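3,4-dihydroxy-2-butanone 4-phosphate synthase (Candida albicans, PDB 1TKS) converts D-ribulose 5-phosphate into formate and 3,4-dihydroxy-2-butanone 4-phosphate, a step of riboflavin biosynthesis, probably with magnesium or manganese as cofactor. Local coordinates at residues Leu35-Glu40 and Ala161-Glu166; Tyr57-Leu62 and Leu130-Val135. All blocks are in the same frame, centred on the assembly; numbering follows the deposited sequence.

Contact 1: residues Leu35-Glu40 and Ala161-Glu166; sequences LIMAAE and AGVICE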
loop_
_atom_site.group_PDB
_atom_site.type_symbol
_atom_site.label_atom_id
_atom_site.label_comp_id
_atom_site.label_asym_id
_atom_site.label_seq_id
_atom_site.Cartn_x
_atom_site.Cartn_y
_atom_site.Cartn_z
ATOM N N LEU B 35 -11.742 3.546 -6.021
ATOM C CA LEU B 35 -12.853 2.973 -5.273
ATOM C C LEU B 35 -12.912 3.741 -3.958
ATOM O O LEU B 35 -11.882 3.963 -3.319
ATOM C CB LEU B 35 -12.605 1.492 -4.990
ATOM C CG LEU B 35 -12.921 0.552 -6.150
ATOM C CD1 LEU B 35 -12.458 -0.850 -5.806
ATOM C CD2 LEU B 35 -14.421 0.578 -6.427
ATOM N N ILE B 36 -14.111 4.161 -3.563
ATOM C CA ILE B 36 -14.300 4.898 -2.313
ATOM C C ILE B 36 -15.553 4.419 -1.585
ATOM O O ILE B 36 -16.583 4.169 -2.211
ATOM C CB ILE B 36 -14.497 6.422 -2.543
ATOM C CG1 ILE B 36 -13.379 6.983 -3.426
ATOM C CG2 ILE B 36 -14.534 7.143 -1.196
ATOM C CD1 ILE B 36 -13.469 8.486 -3.654
ATOM N N MET B 37 -15.461 4.283 -0.266
ATOM C CA MET B 37 -16.617 3.896 0.540
ATOM C C MET B 37 -16.474 4.461 1.941
ATOM O O MET B 37 -15.406 4.940 2.318
ATOM C CB MET B 37 -16.798 2.366 0.591
ATOM C CG MET B 37 -15.809 1.574 1.458
ATOM S SD MET B 37 -16.401 -0.103 1.781
ATOM C CE MET B 37 -17.617 0.173 3.048
ATOM N N ALA B 38 -17.562 4.412 2.700
ATOM C CA ALA B 38 -17.581 4.923 4.064
ATOM C C ALA B 38 -16.594 4.167 4.947
ATOM O O ALA B 38 -16.619 2.942 5.008
ATOM C CB ALA B 38 -18.986 4.811 4.637
ATOM N N ALA B 39 -15.730 4.905 5.636
ATOM C CA ALA B 39 -14.734 4.290 6.504
ATOM C C ALA B 39 -15.358 3.437 7.604
ATOM O O ALA B 39 -14.874 2.340 7.903
ATOM C CB ALA B 39 -13.839 5.369 7.123
ATOM N N GLU B 40 -16.433 3.935 8.205
ATOM C CA GLU B 40 -17.094 3.220 9.291
ATOM C C GLU B 40 -17.811 1.951 8.858
ATOM O O GLU B 40 -18.195 1.138 9.697
ATOM C CB GLU B 40 -18.091 4.143 9.996
ATOM C CG GLU B 40 -19.202 4.660 9.097
ATOM C CD GLU B 40 -19.960 5.810 9.727
ATOM O OE1 GLU B 40 -20.902 5.560 10.507
ATOM O OE2 GLU B 40 -19.594 6.968 9.451
ATOM N N ALA B 161 -15.432 10.524 7.335
ATOM C CA ALA B 161 -14.293 9.657 7.082
ATOM C C ALA B 161 -14.605 8.679 5.962
ATOM O O ALA B 161 -15.701 8.129 5.894
ATOM C CB ALA B 161 -13.944 8.890 8.353
ATOM N N GLY B 162 -13.635 8.473 5.079
ATOM C CA GLY B 162 -13.822 7.536 3.985
ATOM C C GLY B 162 -12.571 6.698 3.805
ATOM O O GLY B 162 -11.606 6.843 4.553
ATOM N N VAL B 163 -12.586 5.804 2.824
ATOM C CA VAL B 163 -11.423 4.965 2.547
ATOM C C VAL B 163 -11.341 4.872 1.027
ATOM O O VAL B 163 -12.364 4.715 0.357
ATOM C CB VAL B 163 -11.560 3.562 3.210
ATOM C CG1 VAL B 163 -12.848 2.884 2.772
ATOM C CG2 VAL B 163 -10.354 2.697 2.867
ATOM N N ILE B 164 -10.134 4.987 0.476
ATOM C CA ILE B 164 -9.970 4.979 -0.975
ATOM C C ILE B 164 -8.711 4.267 -1.464
ATOM O O ILE B 164 -7.765 4.047 -0.707
ATOM C CB ILE B 164 -9.923 6.437 -1.533
ATOM C CG1 ILE B 164 -8.610 7.125 -1.135
ATOM C CG2 ILE B 164 -11.086 7.255 -0.978
ATOM C CD1 ILE B 164 -8.419 8.512 -1.769
ATOM N N CYS B 165 -8.713 3.908 -2.746
ATOM C CA CYS B 165 -7.556 3.276 -3.376
ATOM C C CYS B 165 -7.795 3.194 -4.876
ATOM O O CYS B 165 -8.932 3.047 -5.320
ATOM C CB CYS B 165 -7.292 1.888 -2.791
ATOM S SG CYS B 165 -5.528 1.415 -2.942
ATOM N N GLU B 166 -6.710 3.281 -5.642
ATOM C CA GLU B 166 -6.749 3.271 -7.106
ATOM C C GLU B 166 -7.009 1.919 -7.760
ATOM O O GLU B 166 -6.325 0.942 -7.463
ATOM C CB GLU B 166 -5.427 3.806 -7.672
ATOM C CG GLU B 166 -4.956 5.144 -7.126
ATOM C CD GLU B 166 -4.187 5.025 -5.820
ATOM O OE1 GLU B 166 -3.596 6.036 -5.393
ATOM O OE2 GLU B 166 -4.172 3.930 -5.221
HETATM O O HOH W 1 -17.404 6.786 7.706
#
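L35 and C165 pair in an antiparallel ladder of the mixed sheet at the core of the synthase, where residues 35-38 and 162-166 run with their axes 4.8 Å apart at closest and 165° between their directions. L35 and C165 form one hydrogen-bonded pair, M37 and V163 the next, each closed by two backbone bonds; the shortest runs from L35 N to C165 O at 2.9 Å. Between them, the non-hydrogen-bonded pair I36 and I164 brings CA-H groups up to carbonyls, I164 CA standing 3.2 Å from L35 O.

The side chains of I36 and I164 lie side by side on one face. I164 CG2 lies against both branches of I36, 3.4 Å from CG1 and 3.5 Å from CG2, a tight fit for carbon atoms; C59 and P61 also touch I164. M37 and V163 run alongside each other on the other face, which helix 44-52 covers through L50 and K46. V163 CG1 sits between its own backbone N and carbonyl carbon (chi1 56°), and from there it meets M37 CG at 3.5 Å.

Next to this pair, A39 CB packs against A161 CB. A water accepts from E40 N and lies 2.8 Å from both A161 O and E40 OE2. That same A161 carbonyl receives A39 N at 3.2 Å, the donor standing 45° out of the carbonyl plane.

Contact 2: residues Tyr57-Leu62 and Leu130-Val135; sequences YVCVPL and LPLRAV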
loop_
_atom_site.group_PDB
_atom_site.type_symbol
_atom_site.label_atom_id
_atom_site.label_comp_id
_atom_site.label_asym_id
_atom_site.label_seq_id
_atom_site.Cartn_x
_atom_site.Cartn_y
_atom_site.Cartn_z
ATOM N N TYR B 57 -2.280 0.627 -1.738
ATOM C CA TYR B 57 -1.827 1.758 -0.924
ATOM C C TYR B 57 -3.125 2.382 -0.415
ATOM O O TYR B 57 -3.532 3.453 -0.859
ATOM C CB TYR B 57 -1.055 2.756 -1.805
ATOM C CG TYR B 57 -0.009 3.575 -1.078
ATOM C CD1 TYR B 57 1.071 2.956 -0.454
ATOM C CD2 TYR B 57 -0.084 4.967 -1.033
ATOM C CE1 TYR B 57 2.054 3.699 0.194
ATOM C CE2 TYR B 57 0.898 5.723 -0.384
ATOM C CZ TYR B 57 1.960 5.081 0.225
ATOM O OH TYR B 57 2.946 5.806 0.861
ATOM N N VAL B 58 -3.770 1.693 0.523
ATOM C CA VAL B 58 -5.060 2.122 1.057
ATOM C C VAL B 58 -4.999 3.318 1.996
ATOM O O VAL B 58 -4.312 3.293 3.022
ATOM C CB VAL B 58 -5.773 0.939 1.759
ATOM C CG1 VAL B 58 -7.121 1.380 2.302
ATOM C CG2 VAL B 58 -5.970 -0.205 0.762
ATOM N N CYS B 59 -5.746 4.357 1.633
ATOM C CA CYS B 59 -5.794 5.600 2.391
ATOM C C CYS B 59 -7.149 5.853 3.034
ATOM O O CYS B 59 -8.184 5.394 2.547
ATOM C CB CYS B 59 -5.424 6.767 1.474
ATOM S SG CYS B 59 -3.748 6.657 0.784
ATOM N N VAL B 60 -7.132 6.597 4.135
ATOM C CA VAL B 60 -8.353 6.908 4.852
ATOM C C VAL B 60 -8.539 8.412 5.020
ATOM O O VAL B 60 -8.002 9.021 5.946
ATOM C CB VAL B 60 -8.373 6.219 6.238
ATOM C CG1 VAL B 60 -9.613 6.637 7.015
ATOM C CG2 VAL B 60 -8.353 4.702 6.063
ATOM N N PRO B 61 -9.283 9.038 4.095
ATOM C CA PRO B 61 -9.536 10.479 4.166
ATOM C C PRO B 61 -10.307 10.819 5.440
ATOM O O PRO B 61 -11.296 10.162 5.767
ATOM C CB PRO B 61 -10.363 10.739 2.914
ATOM C CG PRO B 61 -9.780 9.781 1.942
ATOM C CD PRO B 61 -9.656 8.510 2.768
ATOM N N LEU B 62 -9.835 11.838 6.152
ATOM C CA LEU B 62 -10.461 12.311 7.382
ATOM C C LEU B 62 -10.433 13.829 7.321
ATOM O O LEU B 62 -9.620 14.404 6.600
ATOM C CB LEU B 62 -9.659 11.864 8.607
ATOM C CG LEU B 62 -9.455 10.367 8.822
ATOM C CD1 LEU B 62 -8.428 10.149 9.923
ATOM C CD2 LEU B 62 -10.782 9.718 9.173
ATOM N N LEU B 130 -2.914 4.638 5.842
ATOM C CA LEU B 130 -2.482 5.986 5.498
ATOM C C LEU B 130 -3.619 7.014 5.594
ATOM O O LEU B 130 -4.353 7.227 4.625
ATOM C CB LEU B 130 -1.910 5.991 4.069
ATOM C CG LEU B 130 -0.646 5.155 3.801
ATOM C CD1 LEU B 130 -0.856 4.275 2.567
ATOM C CD2 LEU B 130 0.557 6.076 3.597
ATOM N N PRO B 131 -3.788 7.660 6.761
ATOM C CA PRO B 131 -4.856 8.657 6.892
ATOM C C PRO B 131 -4.515 9.867 6.024
ATOM O O PRO B 131 -3.342 10.199 5.849
ATOM C CB PRO B 131 -4.834 9.014 8.384
ATOM C CG PRO B 131 -4.235 7.793 9.034
ATOM C CD PRO B 131 -3.141 7.411 8.058
ATOM N N LEU B 132 -5.541 10.519 5.481
ATOM C CA LEU B 132 -5.349 11.702 4.642
ATOM C C LEU B 132 -6.174 12.843 5.219
ATOM O O LEU B 132 -7.296 12.628 5.667
ATOM C CB LEU B 132 -5.805 11.430 3.209
ATOM C CG LEU B 132 -5.156 10.249 2.493
ATOM C CD1 LEU B 132 -5.573 10.256 1.030
ATOM C CD2 LEU B 132 -3.646 10.334 2.615
ATOM N N ARG B 133 -5.619 14.052 5.204
ATOM C CA ARG B 133 -6.319 15.212 5.747
ATOM C C ARG B 133 -7.073 16.022 4.696
ATOM O O ARG B 133 -6.463 16.673 3.847
ATOM C CB ARG B 133 -5.330 16.126 6.474
ATOM C CG ARG B 133 -4.689 15.489 7.696
ATOM C CD ARG B 133 -3.784 16.471 8.424
ATOM N NE ARG B 133 -4.571 17.552 9.012
ATOM C CZ ARG B 133 -4.085 18.490 9.817
ATOM N NH1 ARG B 133 -2.799 18.494 10.141
ATOM N NH2 ARG B 133 -4.890 19.424 10.303
ATOM N N ALA B 134 -8.399 15.987 4.762
ATOM C CA ALA B 134 -9.229 16.734 3.821
ATOM C C ALA B 134 -9.336 18.183 4.295
ATOM O O ALA B 134 -9.604 18.438 5.470
ATOM C CB ALA B 134 -10.614 16.105 3.734
ATOM N N VAL B 135 -9.133 19.130 3.385
ATOM C CA VAL B 135 -9.194 20.543 3.748
ATOM C C VAL B 135 -10.608 21.015 4.075
ATOM O O VAL B 135 -11.592 20.478 3.559
ATOM C CB VAL B 135 -8.622 21.449 2.620
ATOM C CG1 VAL B 135 -7.195 21.048 2.308
ATOM C CG2 VAL B 135 -9.491 21.362 1.363
#
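L130 meets Y57 almost at a right angle: its CD1 methyl sits over the centre of the aromatic ring, 3.5 Å from the centroid and 2° off the ring normal, a CH-pi contact. The other methyl, CD2, reaches toward the phenol end and touches Y57 OH at 3.6 Å. Y57 CG lies roughly anti to the backbone N (chi1 -152°), which brings the ring up against this leucine; Y57 of the second subunit packs on L130 as well.

Further along, C59 and L132 share a face. L132 CD1 presses on C59 CB at 3.5 Å, while C59 SG leans on L130 CB. The two segments form a parallel beta pair, strands 59-63 and 129-134, with V60 N bonded to L130 O, L132 N to V60 O, and L62 N to L132 O at 2.7 Å.

On the opposite face from C59 and L132, L62 and P131 point the same way, CD1 of the leucine against CB of the proline at 4.1 Å. Helix 145-155 packs on P61, L132 and A134, and helix 103-114 on V60 and L62. A134 N bonds to L62 O at 2.7 Å, and A134 has a further backbone bond with E64.

Strand 59-63 joins the two contacts: their centres are 9 Å apart, and it lies against strand 162-166 of contact 1 as well as strand 129-134 of contact 2. Probable hydrogen bonds run from I164 N to C59 O, 2.9 Å, and from G162 N to P61 O, 3.0 Å, while A161 CB packs on L62 CD2 at 3.4 Å. In sequence, both segments of contact 2 fall between those of contact 1. Each contact borders the probable active site: the I164 side chain is about 4 Å from that of H145, a likely magnesium ligand, and the side chain of L132 is about 3 Å from that of T146, which probably binds ribulose 5-phosphate.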